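Local coordinates for periplasmic binding protein (Veillonella parvula, PDB 4MO9), which probably binds a solute, perhaps an iron complex, in the periplasm and delivers it to an ABC transporter of the inner membrane, at residues Glu39-Gln44 and Pro116-Ile121; Met70-Gln75 and Ile95-Thr100; Thr201-Val206 and Asp234-Asp239; Pro257-Ile262 and Ala331-Pro336. All coordinates share one frame; numbering follows the deposited sequence.

The four contacts are mostly buried but differ in chemistry and sit in two halves of the chain. Interactions 1 and 2 touch, the second nested in the loop closed by the first. Both lie beside the trimethylamine oxide pocket and reach the surface in places. Interaction 1 adds apolar packing and a carboxylate holding two amides to its backbone bonds; interaction 2 rests on a backbone bridge and waters. Interactions 3 and 4, across the chain's centre, share the five-stranded sheet, where strands 201-206 and 259-263 are neighbours. Interaction 3 pairs strands at its edge; interaction 4 is apolar packing of a helix without a hydrogen bond. The centres of interactions 1 and 3 are about 37 Å apart.

Interaction 1. Residues Glu39-Gln44 and Pro116-Ile121; sequences ERVVLQ and PDVIFI
Val42 and Pro116 bury the most surface where segment 39-44 meets 116-121, two neighbours in a four-stranded parallel sheet of strand order 2-1-3-4. With CG1 of Val42 anti to its backbone N (chi1 172°), its other methyl is turned to the proline: the two side chains lie alongside, and Val42 CG2 presses on Pro116 CB at 3.5 Å, a tight carbon contact. Behind this pair, Val42 N donates to Val118 O at 3.1 Å. On the opposite face of the sheet Val41 lies beside Val118 and sets CG1 against the edge of the Phe120 ring, 3.8 Å from CD2; Ile55 of helix 52-59 covers both Val41 and Phe120.

Arg40, the third large contributor, works through its backbone. Its O receives Asp117 N at 2.9 Å, while its guanidinium turns to the carbonyls of Leu114 and Asn115. The Asp117 carboxylate straddles the start of the segment: OD2 takes Glu39 N on its syn lone pair at 2.9 Å, almost straight (172°), and OD1 takes Arg40 N at 3.0 Å from a donor tilted out of the carboxylate plane. Without this carboxylate, as with an alanine here, the amides of Glu39 and Arg40 are likely to lose both acceptors and the chain there to shift away from the strand. The Glu39 carboxylate has its own partner, Lys36. Farther along, where the strands separate, a water bridges them, donating to Val42 O at 2.7 Å and to Phe120 O at 2.6 Å.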
loop_
_atom_site.group_PDB
_atom_site.type_symbol
_atom_site.label_atom_id
_atom_site.label_comp_id
_atom_site.label_asym_id
_atom_site.label_seq_id
_atom_site.Cartn_x
_atom_site.Cartn_y
_atom_site.Cartn_z
ATOM N N GLU A 39 -8.128 11.977 19.990
ATOM C CA GLU A 39 -8.010 10.737 20.753
ATOM C C GLU A 39 -9.239 9.852 20.568
ATOM O O GLU A 39 -9.394 8.828 21.247
ATOM C CB GLU A 39 -7.721 11.022 22.234
ATOM C CG GLU A 39 -8.840 11.711 22.978
ATOM C CD GLU A 39 -8.428 12.167 24.379
ATOM O OE1 GLU A 39 -8.785 13.304 24.751
ATOM O OE2 GLU A 39 -7.759 11.394 25.109
ATOM N N ARG A 40 -10.103 10.250 19.633
ATOM C CA ARG A 40 -11.263 9.446 19.254
ATOM C C ARG A 40 -11.424 9.412 17.734
ATOM O O ARG A 40 -12.404 9.930 17.173
ATOM C CB ARG A 40 -12.528 9.954 19.952
ATOM C CG ARG A 40 -12.457 9.798 21.461
ATOM C CD ARG A 40 -13.743 10.227 22.145
ATOM N NE ARG A 40 -14.823 9.276 21.900
ATOM C CZ ARG A 40 -14.923 8.090 22.495
ATOM N NH1 ARG A 40 -13.998 7.696 23.365
ATOM N NH2 ARG A 40 -15.944 7.290 22.213
ATOM N N VAL A 41 -10.450 8.789 17.072
ATOM C CA VAL A 41 -10.414 8.725 15.618
ATOM C C VAL A 41 -11.364 7.633 15.097
ATOM O O VAL A 41 -11.480 6.572 15.719
ATOM C CB VAL A 41 -8.968 8.434 15.142
ATOM C CG1 VAL A 41 -8.890 8.316 13.616
ATOM C CG2 VAL A 41 -7.995 9.515 15.655
ATOM N N VAL A 42 -12.054 7.895 13.982
ATOM C CA VAL A 42 -12.768 6.844 13.241
ATOM C C VAL A 42 -11.932 6.465 12.018
ATOM O O VAL A 42 -11.645 7.311 11.163
ATOM C CB VAL A 42 -14.177 7.292 12.781
ATOM C CG1 VAL A 42 -14.798 6.253 11.853
ATOM C CG2 VAL A 42 -15.088 7.539 13.980
ATOM N N LEU A 43 -11.523 5.203 11.946
ATOM C CA LEU A 43 -10.686 4.724 10.843
ATOM C C LEU A 43 -11.485 4.402 9.590
ATOM O O LEU A 43 -12.614 3.904 9.668
ATOM C CB LEU A 43 -9.949 3.453 11.266
ATOM C CG LEU A 43 -9.059 3.574 12.500
ATOM C CD1 LEU A 43 -8.515 2.191 12.896
ATOM C CD2 LEU A 43 -7.924 4.553 12.223
ATOM N N GLN A 44 -10.881 4.663 8.431
ATOM C CA GLN A 44 -11.374 4.175 7.151
ATOM C C GLN A 44 -10.189 3.638 6.352
ATOM O O GLN A 44 -9.052 4.119 6.525
ATOM C CB GLN A 44 -12.049 5.295 6.356
ATOM C CG GLN A 44 -13.354 5.774 6.937
ATOM C CD GLN A 44 -14.471 4.753 6.786
ATOM O OE1 GLN A 44 -14.892 4.129 7.766
ATOM N NE2 GLN A 44 -14.974 4.600 5.575
ATOM N N PRO A 116 -16.761 10.813 17.948
ATOM C CA PRO A 116 -15.370 10.884 17.500
ATOM C C PRO A 116 -14.941 12.330 17.377
ATOM O O PRO A 116 -15.812 13.216 17.390
ATOM C CB PRO A 116 -15.420 10.247 16.117
ATOM C CG PRO A 116 -16.799 10.544 15.609
ATOM C CD PRO A 116 -17.703 10.654 16.820
ATOM N N ASP A 117 -13.638 12.579 17.273
ATOM C CA ASP A 117 -13.182 13.951 17.097
ATOM C C ASP A 117 -12.638 14.202 15.697
ATOM O O ASP A 117 -12.762 15.313 15.175
ATOM C CB ASP A 117 -12.204 14.409 18.201
ATOM C CG ASP A 117 -11.135 13.374 18.534
ATOM O OD1 ASP A 117 -10.879 12.458 17.713
ATOM O OD2 ASP A 117 -10.527 13.492 19.631
ATOM N N VAL A 118 -12.058 13.179 15.077
ATOM C CA VAL A 118 -11.540 13.339 13.721
ATOM C C VAL A 118 -11.684 12.064 12.891
ATOM O O VAL A 118 -11.585 10.944 13.410
ATOM C CB VAL A 118 -10.058 13.808 13.722
ATOM C CG1 VAL A 118 -9.172 12.720 14.223
ATOM C CG2 VAL A 118 -9.605 14.189 12.319
ATOM N N ILE A 119 -11.931 12.239 11.598
ATOM C CA ILE A 119 -11.885 11.124 10.661
ATOM C C ILE A 119 -10.923 11.503 9.544
ATOM O O ILE A 119 -11.019 12.611 9.000
ATOM C CB ILE A 119 -13.301 10.796 10.116
ATOM C CG1 ILE A 119 -13.247 9.693 9.070
ATOM C CG2 ILE A 119 -13.973 12.018 9.514
ATOM C CD1 ILE A 119 -14.630 9.259 8.655
ATOM N N PHE A 120 -9.967 10.619 9.245
ATOM C CA PHE A 120 -9.036 10.826 8.137
ATOM C C PHE A 120 -9.591 10.135 6.899
ATOM O O PHE A 120 -9.957 8.945 6.941
ATOM C CB PHE A 120 -7.638 10.272 8.459
ATOM C CG PHE A 120 -7.005 10.885 9.680
ATOM C CD1 PHE A 120 -6.303 12.092 9.593
ATOM C CD2 PHE A 120 -7.120 10.268 10.920
ATOM C CE1 PHE A 120 -5.724 12.672 10.720
ATOM C CE2 PHE A 120 -6.540 10.856 12.070
ATOM C CZ PHE A 120 -5.843 12.052 11.967
ATOM N N ILE A 121 -9.655 10.873 5.795
ATOM C CA ILE A 121 -10.252 10.338 4.571
ATOM C C ILE A 121 -9.276 10.421 3.413
ATOM O O ILE A 121 -8.805 11.505 3.076
ATOM C CB ILE A 121 -11.529 11.117 4.196
ATOM C CG1 ILE A 121 -12.591 10.952 5.286
ATOM C CG2 ILE A 121 -12.073 10.634 2.834
ATOM C CD1 ILE A 121 -13.250 9.548 5.306
HETATM O O HOH W 1 -9.783 7.648 9.203
#

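Interaction 2. Residues Met70-Gln75 and Ile95-Thr100; sequences MDTSLQ and IPVVGT
Backbone bonds join Met70, modelled as selenomethionine, to both sides of Val97 in a single beta bridge. Met70 N donates to Pro96 O at 2.9 Å, nearly straight at the hydrogen (174°), and Val98 N returns to Met70 O at 2.8 Å, arriving above the carbonyl plane. The same oxygen is also met by the CA-H of Val97, with CA 3.2 Å from Met70 O, a CH...O contact beside the regular bond.

Water carries the next polar links. One molecule accepts from Thr72 N at 2.9 Å, donates to Val98 O at 2.6 Å and is hydrogen-bonded to Thr100 OG1 at 2.7 Å, filling in where the two chains diverge. A second water joins Thr100 OG1 to Asp71 OD2. Asp71 OD1 is held by Ser46, and Gln75 NE2 reaches back to Asp71 O within its own segment.

The apolar contacts are few. Met70 crosses Ile95 at about a right angle, with Met70 CB 3.9 Å from Ile95 CG2. Its chain, bent at chi2 and chi3, brings the terminal methyl round toward Ile95 CD1. Thr72 CG2 meets Val97 CG1 at 3.4 Å, closer than usual for two methyls.

Ser73 opens helix 73-77 and touches the bound trimethylamine oxide, its hydroxyl hydrogen-bonded to Arg78, another pocket residue. The bridge thus fastens the run from strand 67-69 into this pocket helix to the loop before helix 108-112, with Trp82 of helix 79-88 packed on Met70 and Gln110 and Val111 on Val98.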
loop_
_atom_site.group_PDB
_atom_site.type_symbol
_atom_site.label_atom_id
_atom_site.label_comp_id
_atom_site.label_asym_id
_atom_site.label_seq_id
_atom_site.Cartn_x
_atom_site.Cartn_y
_atom_site.Cartn_z
HETATM N N MSE A 70 -13.369 1.404 14.607
HETATM C CA MSE A 70 -12.521 0.541 13.798
HETATM C C MSE A 70 -13.292 0.087 12.557
HETATM O O MSE A 70 -14.412 -0.421 12.674
HETATM C CB MSE A 70 -12.101 -0.668 14.646
HETATM C CG MSE A 70 -11.533 -1.856 13.877
HETATM SE SE MSE A 70 -9.807 -1.469 13.032
HETATM C CE MSE A 70 -8.823 -1.055 14.623
ATOM N N ASP A 71 -12.724 0.293 11.372
ATOM C CA ASP A 71 -13.365 -0.182 10.145
ATOM C C ASP A 71 -13.078 -1.673 9.982
ATOM O O ASP A 71 -12.337 -2.256 10.784
ATOM C CB ASP A 71 -12.861 0.583 8.919
ATOM C CG ASP A 71 -11.366 0.437 8.717
ATOM O OD1 ASP A 71 -10.634 0.326 9.725
ATOM O OD2 ASP A 71 -10.912 0.425 7.549
ATOM N N THR A 72 -13.656 -2.292 8.953
ATOM C CA THR A 72 -13.519 -3.740 8.761
ATOM C C THR A 72 -12.625 -4.102 7.583
ATOM O O THR A 72 -12.578 -5.264 7.162
ATOM C CB THR A 72 -14.880 -4.415 8.533
ATOM O OG1 THR A 72 -15.433 -3.962 7.296
ATOM C CG2 THR A 72 -15.834 -4.066 9.648
ATOM N N SER A 73 -11.926 -3.102 7.052
ATOM C CA SER A 73 -11.028 -3.295 5.916
ATOM C C SER A 73 -9.988 -4.405 6.151
ATOM O O SER A 73 -9.833 -5.310 5.315
ATOM C CB SER A 73 -10.360 -1.959 5.565
ATOM O OG SER A 73 -9.292 -2.132 4.657
ATOM N N LEU A 74 -9.296 -4.357 7.289
ATOM C CA LEU A 74 -8.304 -5.385 7.608
ATOM C C LEU A 74 -8.972 -6.747 7.755
ATOM O O LEU A 74 -8.560 -7.727 7.106
ATOM C CB LEU A 74 -7.521 -5.039 8.884
ATOM C CG LEU A 74 -6.632 -3.787 8.875
ATOM C CD1 LEU A 74 -6.034 -3.540 10.256
ATOM C CD2 LEU A 74 -5.524 -3.907 7.843
ATOM N N GLN A 75 -10.007 -6.809 8.593
ATOM C CA GLN A 75 -10.737 -8.063 8.832
ATOM C C GLN A 75 -11.230 -8.728 7.542
ATOM O O GLN A 75 -11.172 -9.953 7.401
ATOM C CB GLN A 75 -11.935 -7.820 9.759
ATOM C CG GLN A 75 -11.595 -7.239 11.131
ATOM C CD GLN A 75 -11.563 -5.709 11.163
ATOM O OE1 GLN A 75 -10.907 -5.061 10.339
ATOM N NE2 GLN A 75 -12.280 -5.130 12.124
ATOM N N ILE A 95 -12.448 -2.517 19.940
ATOM C CA ILE A 95 -12.909 -1.197 19.521
ATOM C C ILE A 95 -14.202 -1.340 18.714
ATOM O O ILE A 95 -14.283 -2.189 17.825
ATOM C CB ILE A 95 -11.836 -0.478 18.663
ATOM C CG1 ILE A 95 -10.525 -0.326 19.451
ATOM C CG2 ILE A 95 -12.339 0.884 18.190
ATOM C CD1 ILE A 95 -9.336 0.112 18.582
ATOM N N PRO A 96 -15.221 -0.519 19.028
ATOM C CA PRO A 96 -16.480 -0.546 18.270
ATOM C C PRO A 96 -16.233 -0.506 16.764
ATOM O O PRO A 96 -15.388 0.267 16.302
ATOM C CB PRO A 96 -17.184 0.732 18.736
ATOM C CG PRO A 96 -16.719 0.892 20.158
ATOM C CD PRO A 96 -15.275 0.436 20.153
ATOM N N VAL A 97 -16.947 -1.343 16.018
ATOM C CA VAL A 97 -16.764 -1.454 14.573
ATOM C C VAL A 97 -17.639 -0.435 13.837
ATOM O O VAL A 97 -18.778 -0.194 14.253
ATOM C CB VAL A 97 -17.098 -2.890 14.109
ATOM C CG1 VAL A 97 -17.153 -2.987 12.593
ATOM C CG2 VAL A 97 -16.076 -3.878 14.661
ATOM N N VAL A 98 -17.112 0.187 12.778
ATOM C CA VAL A 98 -17.914 1.083 11.935
ATOM C C VAL A 98 -17.922 0.610 10.481
ATOM O O VAL A 98 -17.013 -0.107 10.047
ATOM C CB VAL A 98 -17.410 2.553 11.965
ATOM C CG1 VAL A 98 -17.520 3.126 13.357
ATOM C CG2 VAL A 98 -15.964 2.634 11.478
ATOM N N GLY A 99 -18.939 1.015 9.723
ATOM C CA GLY A 99 -18.997 0.651 8.319
ATOM C C GLY A 99 -17.933 1.370 7.505
ATOM O O GLY A 99 -17.135 2.147 8.049
ATOM N N THR A 100 -17.925 1.120 6.198
ATOM C CA THR A 100 -16.993 1.787 5.300
ATOM C C THR A 100 -17.757 2.691 4.325
ATOM O O THR A 100 -18.778 2.285 3.770
ATOM C CB THR A 100 -16.128 0.742 4.556
ATOM O OG1 THR A 100 -15.228 0.133 5.495
ATOM C CG2 THR A 100 -15.312 1.388 3.457
HETATM O O HOH W 2 -12.682 0.940 5.466
HETATM O O HOH W 3 -15.964 -0.983 7.850
#

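Interaction 3. Residues Thr201-Val206 and Asp234-Asp239; sequences TVYLEV and DVITKD
Thr201 and Val202 pair in parallel with Asp234 and Val235, and the two bonds fall on either side of Val235: Val202 N to Asp234 O at 2.9 Å and Ile236 N to Val202 O at 3.1 Å. The chains then part as Val235 to Lys238 fold into a type I turn. Ile236 spreads over the strand from this turn. Its CG1 stands between the backbone N and the carbonyl carbon (chi1 72°), which sends the two branches to different neighbours: CG2 sits 3.6 Å from Thr201 CB, and CD1 reaches Tyr203 CB at 3.7 Å. Cutting this side chain back to an alanine is likely to open a gap beside Thr201 and Tyr203 and uncover part of Phe251, which also packs on it.

The pair belongs to a beta-alpha-beta unit, strand 201-206, helix 224-230 and strand 234-235, at the edge of the five-stranded sheet. Ala228 of that helix covers Val235 and Leu204, whose CD1 lies 4.2 Å from Val235 CG1. On the other face, Thr237 CG2 approaches the Tyr203 ring at its edge.

Beyond the last direct backbone bond a water takes over, accepting from Leu204 N at 2.9 Å and donating to Val202 O, which thus receives two donors, and to Thr237 OG1, a hydroxyl also hydrogen-bonded to Phe218 O. Tyr203 OH donates to Glu205 OE1 at 2.6 Å, on the anti side and tilted out of the plane of a carboxylate that also pairs with Arg296.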
loop_
_atom_site.group_PDB
_atom_site.type_symbol
_atom_site.label_atom_id
_atom_site.label_comp_id
_atom_site.label_asym_id
_atom_site.label_seq_id
_atom_site.Cartn_x
_atom_site.Cartn_y
_atom_site.Cartn_z
ATOM N N THR A 201 11.877 -3.493 -20.263
ATOM C CA THR A 201 10.450 -3.676 -20.467
ATOM C C THR A 201 9.936 -4.603 -19.375
ATOM O O THR A 201 10.608 -5.571 -19.007
ATOM C CB THR A 201 10.138 -4.272 -21.856
ATOM O OG1 THR A 201 10.941 -5.442 -22.076
ATOM C CG2 THR A 201 10.421 -3.251 -22.957
ATOM N N VAL A 202 8.754 -4.304 -18.844
ATOM C CA VAL A 202 8.211 -5.104 -17.756
ATOM C C VAL A 202 6.728 -5.433 -17.951
ATOM O O VAL A 202 5.937 -4.567 -18.345
ATOM C CB VAL A 202 8.454 -4.412 -16.382
ATOM C CG1 VAL A 202 7.844 -3.018 -16.353
ATOM C CG2 VAL A 202 7.905 -5.250 -15.246
ATOM N N TYR A 203 6.362 -6.691 -17.698
ATOM C CA TYR A 203 4.957 -7.066 -17.637
ATOM C C TYR A 203 4.547 -7.196 -16.168
ATOM O O TYR A 203 5.197 -7.916 -15.401
ATOM C CB TYR A 203 4.674 -8.368 -18.405
ATOM C CG TYR A 203 3.299 -8.922 -18.110
ATOM C CD1 TYR A 203 2.164 -8.144 -18.308
ATOM C CD2 TYR A 203 3.134 -10.207 -17.608
ATOM C CE1 TYR A 203 0.898 -8.626 -18.016
ATOM C CE2 TYR A 203 1.872 -10.700 -17.313
ATOM C CZ TYR A 203 0.757 -9.905 -17.523
ATOM O OH TYR A 203 -0.504 -10.382 -17.240
ATOM N N LEU A 204 3.484 -6.490 -15.783
ATOM C CA LEU A 204 3.040 -6.436 -14.390
ATOM C C LEU A 204 1.683 -7.109 -14.261
ATOM O O LEU A 204 0.787 -6.857 -15.067
ATOM C CB LEU A 204 2.905 -4.981 -13.932
ATOM C CG LEU A 204 4.110 -4.045 -14.027
ATOM C CD1 LEU A 204 3.674 -2.594 -13.779
ATOM C CD2 LEU A 204 5.166 -4.438 -13.014
ATOM N N GLU A 205 1.515 -7.968 -13.261
ATOM C CA GLU A 205 0.219 -8.622 -13.091
ATOM C C GLU A 205 -0.065 -8.876 -11.618
ATOM O O GLU A 205 0.829 -9.317 -10.882
ATOM C CB GLU A 205 0.140 -9.944 -13.874
ATOM C CG GLU A 205 -1.257 -10.593 -13.821
ATOM C CD GLU A 205 -1.302 -12.016 -14.377
ATOM O OE1 GLU A 205 -0.648 -12.294 -15.414
ATOM O OE2 GLU A 205 -2.016 -12.869 -13.790
ATOM N N VAL A 206 -1.295 -8.575 -11.192
ATOM C CA VAL A 206 -1.761 -8.983 -9.868
ATOM C C VAL A 206 -2.063 -10.478 -9.950
ATOM O O VAL A 206 -2.936 -10.903 -10.728
ATOM C CB VAL A 206 -3.029 -8.221 -9.439
ATOM C CG1 VAL A 206 -3.325 -8.478 -7.959
ATOM C CG2 VAL A 206 -2.837 -6.726 -9.666
ATOM N N ASP A 234 9.943 0.422 -18.624
ATOM C CA ASP A 234 9.012 0.569 -19.737
ATOM C C ASP A 234 7.871 -0.440 -19.564
ATOM O O ASP A 234 8.041 -1.632 -19.838
ATOM C CB ASP A 234 9.735 0.324 -21.069
ATOM C CG ASP A 234 8.867 0.629 -22.277
ATOM O OD1 ASP A 234 7.663 0.913 -22.097
ATOM O OD2 ASP A 234 9.385 0.574 -23.417
ATOM N N VAL A 235 6.715 0.034 -19.102
ATOM C CA VAL A 235 5.562 -0.837 -18.861
ATOM C C VAL A 235 4.914 -1.294 -20.181
ATOM O O VAL A 235 4.275 -0.494 -20.869
ATOM C CB VAL A 235 4.522 -0.125 -17.972
ATOM C CG1 VAL A 235 3.337 -1.031 -17.699
ATOM C CG2 VAL A 235 5.165 0.323 -16.657
ATOM N N ILE A 236 5.063 -2.573 -20.533
ATOM C CA ILE A 236 4.644 -3.031 -21.870
ATOM C C ILE A 236 3.145 -2.835 -22.141
ATOM O O ILE A 236 2.714 -2.778 -23.295
ATOM C CB ILE A 236 5.029 -4.516 -22.158
ATOM C CG1 ILE A 236 4.170 -5.494 -21.341
ATOM C CG2 ILE A 236 6.532 -4.750 -21.942
ATOM C CD1 ILE A 236 4.297 -6.962 -21.808
ATOM N N THR A 237 2.358 -2.736 -21.073
ATOM C CA THR A 237 0.908 -2.593 -21.185
ATOM C C THR A 237 0.437 -1.133 -21.142
ATOM O O THR A 237 -0.765 -0.877 -21.218
ATOM C CB THR A 237 0.181 -3.371 -20.062
ATOM O OG1 THR A 237 0.846 -3.137 -18.813
ATOM C CG2 THR A 237 0.165 -4.871 -20.352
ATOM N N LYS A 238 1.373 -0.190 -21.026
ATOM C CA LYS A 238 1.039 1.234 -20.837
ATOM C C LYS A 238 0.030 1.820 -21.840
ATOM O O LYS A 238 -0.749 2.710 -21.483
ATOM C CB LYS A 238 2.309 2.100 -20.794
ATOM C CG LYS A 238 3.012 2.261 -22.139
ATOM C CD LYS A 238 4.450 2.748 -21.965
ATOM C CE LYS A 238 5.155 2.821 -23.320
ATOM N NZ LYS A 238 6.646 2.816 -23.210
ATOM N N ASP A 239 0.031 1.318 -23.076
ATOM C CA ASP A 239 -0.875 1.818 -24.114
ATOM C C ASP A 239 -2.147 0.984 -24.291
ATOM O O ASP A 239 -3.147 1.481 -24.811
ATOM C CB ASP A 239 -0.154 1.911 -25.463
ATOM C CG ASP A 239 0.838 3.054 -25.523
ATOM O OD1 ASP A 239 0.559 4.122 -24.933
ATOM O OD2 ASP A 239 1.896 2.878 -26.170
HETATM O O HOH W 4 2.938 -4.494 -17.826
#

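Interaction 4. Residues Pro257-Ile262 and Ala331-Pro336; sequences PDIIMI and AKTFYP
Phe334 and Met261 come together through their torsions: the ring has CG anti to the carbonyl carbon (chi1 -55°), which brings its CD1 and CE1 to the sheet residues, and the selenomethionine chain leaves with CG anti to its backbone N (chi1 -165°), runs extended, and bends only at its last torsion (chi3 -52°), which brings CE to the helix. The setting is an alpha/beta layer in which the end of helix 324-334 lies against one face of the five-stranded mixed sheet, here on strand 259-263. Ile259 and Met261, two residues apart, point from that face toward the helix. No hydrogen bond crosses; the contact is made by apolar packing.

Ile259 reaches with its delta methyl. CD1 comes to the edge of the Phe334 ring, near its plane, at 3.7 Å from CD1 of that ring, and lies 4.1 Å from Thr333 O, while its CG2 branch is 4.3 Å from Thr333 CG2. Met261 crosses the phenylalanine at about a right angle, with CE 4.1 Å from Phe334 CE1. The two chains thus meet neighbouring ring carbons, CD1 and CE1.

Thr333 turns its methyl to the sheet while its hydroxyl bonds back to Tyr329 O, one helical turn earlier. Tyr311 of the adjoining strand 310-313 packs on Thr333, Ile259 and Met261, and Val202 of strand 201-206 touches both Phe334 and Ile259. The selenomethionine methyl, Met261 CE, ends 4.0 Å from Thr333 CG2.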
loop_
_atom_site.group_PDB
_atom_site.type_symbol
_atom_site.label_atom_id
_atom_site.label_comp_id
_atom_site.label_asym_id
_atom_site.label_seq_id
_atom_site.Cartn_x
_atom_site.Cartn_y
_atom_site.Cartn_z
ATOM N N PRO A 257 8.691 -9.584 -22.638
ATOM C CA PRO A 257 9.285 -8.531 -21.802
ATOM C C PRO A 257 10.594 -8.952 -21.127
ATOM O O PRO A 257 10.808 -10.150 -20.882
ATOM C CB PRO A 257 8.202 -8.273 -20.751
ATOM C CG PRO A 257 7.465 -9.590 -20.647
ATOM C CD PRO A 257 7.460 -10.149 -22.050
ATOM N N ASP A 258 11.458 -7.977 -20.839
ATOM C CA ASP A 258 12.708 -8.241 -20.122
ATOM C C ASP A 258 12.442 -8.800 -18.723
ATOM O O ASP A 258 13.183 -9.655 -18.233
ATOM C CB ASP A 258 13.534 -6.956 -19.986
ATOM C CG ASP A 258 14.074 -6.450 -21.322
ATOM O OD1 ASP A 258 14.511 -7.276 -22.155
ATOM O OD2 ASP A 258 14.067 -5.216 -21.528
ATOM N N ILE A 259 11.380 -8.305 -18.089
ATOM C CA ILE A 259 11.092 -8.608 -16.690
ATOM C C ILE A 259 9.591 -8.891 -16.524
ATOM O O ILE A 259 8.762 -8.285 -17.204
ATOM C CB ILE A 259 11.541 -7.417 -15.786
ATOM C CG1 ILE A 259 13.068 -7.259 -15.842
ATOM C CG2 ILE A 259 11.060 -7.573 -14.337
ATOM C CD1 ILE A 259 13.581 -5.960 -15.225
ATOM N N ILE A 260 9.252 -9.846 -15.659
ATOM C CA ILE A 260 7.859 -10.124 -15.295
ATOM C C ILE A 260 7.773 -9.980 -13.779
ATOM O O ILE A 260 8.652 -10.469 -13.056
ATOM C CB ILE A 260 7.439 -11.568 -15.689
ATOM C CG1 ILE A 260 7.289 -11.713 -17.210
ATOM C CG2 ILE A 260 6.122 -11.959 -15.009
ATOM C CD1 ILE A 260 7.071 -13.185 -17.684
HETATM N N MSE A 261 6.743 -9.298 -13.288
HETATM C CA MSE A 261 6.523 -9.234 -11.849
HETATM C C MSE A 261 5.068 -9.569 -11.553
HETATM O O MSE A 261 4.157 -8.908 -12.077
HETATM C CB MSE A 261 6.889 -7.851 -11.302
HETATM C CG MSE A 261 7.018 -7.830 -9.784
HETATM SE SE MSE A 261 7.462 -6.060 -9.086
HETATM C CE MSE A 261 9.012 -5.755 -10.247
ATOM N N ILE A 262 4.857 -10.618 -10.753
ATOM C CA ILE A 262 3.514 -11.063 -10.375
ATOM C C ILE A 262 3.230 -10.666 -8.929
ATOM O O ILE A 262 3.935 -11.115 -8.025
ATOM C CB ILE A 262 3.379 -12.600 -10.470
ATOM C CG1 ILE A 262 3.841 -13.114 -11.839
ATOM C CG2 ILE A 262 1.942 -13.030 -10.163
ATOM C CD1 ILE A 262 2.972 -12.657 -12.999
ATOM N N ALA A 331 13.105 -0.207 -8.328
ATOM C CA ALA A 331 14.330 0.363 -8.906
ATOM C C ALA A 331 15.499 -0.613 -8.866
ATOM O O ALA A 331 16.275 -0.731 -9.834
ATOM C CB ALA A 331 14.693 1.656 -8.191
ATOM N N LYS A 332 15.631 -1.318 -7.747
ATOM C CA LYS A 332 16.677 -2.335 -7.600
ATOM C C LYS A 332 16.445 -3.532 -8.530
ATOM O O LYS A 332 17.406 -4.150 -9.013
ATOM C CB LYS A 332 16.776 -2.784 -6.133
ATOM C CG LYS A 332 17.840 -3.835 -5.825
ATOM C CD LYS A 332 17.830 -4.147 -4.320
ATOM C CE LYS A 332 18.972 -5.057 -3.891
ATOM N NZ LYS A 332 20.286 -4.358 -3.794
ATOM N N THR A 333 15.179 -3.856 -8.801
ATOM C CA THR A 333 14.858 -4.979 -9.700
ATOM C C THR A 333 15.198 -4.606 -11.140
ATOM O O THR A 333 15.807 -5.392 -11.881
ATOM C CB THR A 333 13.361 -5.349 -9.606
ATOM O OG1 THR A 333 13.080 -5.862 -8.293
ATOM C CG2 THR A 333 12.968 -6.396 -10.658
ATOM N N PHE A 334 14.809 -3.393 -11.528
ATOM C CA PHE A 334 15.073 -2.898 -12.873
ATOM C C PHE A 334 16.549 -2.577 -13.104
ATOM O O PHE A 334 17.053 -2.779 -14.203
ATOM C CB PHE A 334 14.215 -1.664 -13.172
ATOM C CG PHE A 334 12.737 -1.895 -12.983
ATOM C CD1 PHE A 334 12.185 -3.137 -13.239
ATOM C CD2 PHE A 334 11.903 -0.869 -12.533
ATOM C CE1 PHE A 334 10.829 -3.364 -13.057
ATOM C CE2 PHE A 334 10.544 -1.091 -12.349
ATOM C CZ PHE A 334 10.008 -2.350 -12.617
ATOM N N TYR A 335 17.228 -2.056 -12.078
ATOM C CA TYR A 335 18.632 -1.640 -12.216
ATOM C C TYR A 335 19.523 -2.145 -11.070
ATOM O O TYR A 335 19.974 -1.348 -10.234
ATOM C CB TYR A 335 18.704 -0.105 -12.290
ATOM C CG TYR A 335 17.910 0.498 -13.433
ATOM C CD1 TYR A 335 16.648 1.026 -13.221
ATOM C CD2 TYR A 335 18.427 0.537 -14.727
ATOM C CE1 TYR A 335 15.910 1.580 -14.258
ATOM C CE2 TYR A 335 17.698 1.095 -15.777
ATOM C CZ TYR A 335 16.439 1.613 -15.535
ATOM O OH TYR A 335 15.699 2.177 -16.555
ATOM N N PRO A 336 19.777 -3.468 -11.033
ATOM C CA PRO A 336 20.441 -4.154 -9.914
ATOM C C PRO A 336 21.804 -3.577 -9.530
ATOM O O PRO A 336 22.077 -3.393 -8.338
ATOM C CB PRO A 336 20.614 -5.589 -10.437
ATOM C CG PRO A 336 19.496 -5.763 -11.406
ATOM C CD PRO A 336 19.310 -4.415 -12.061
#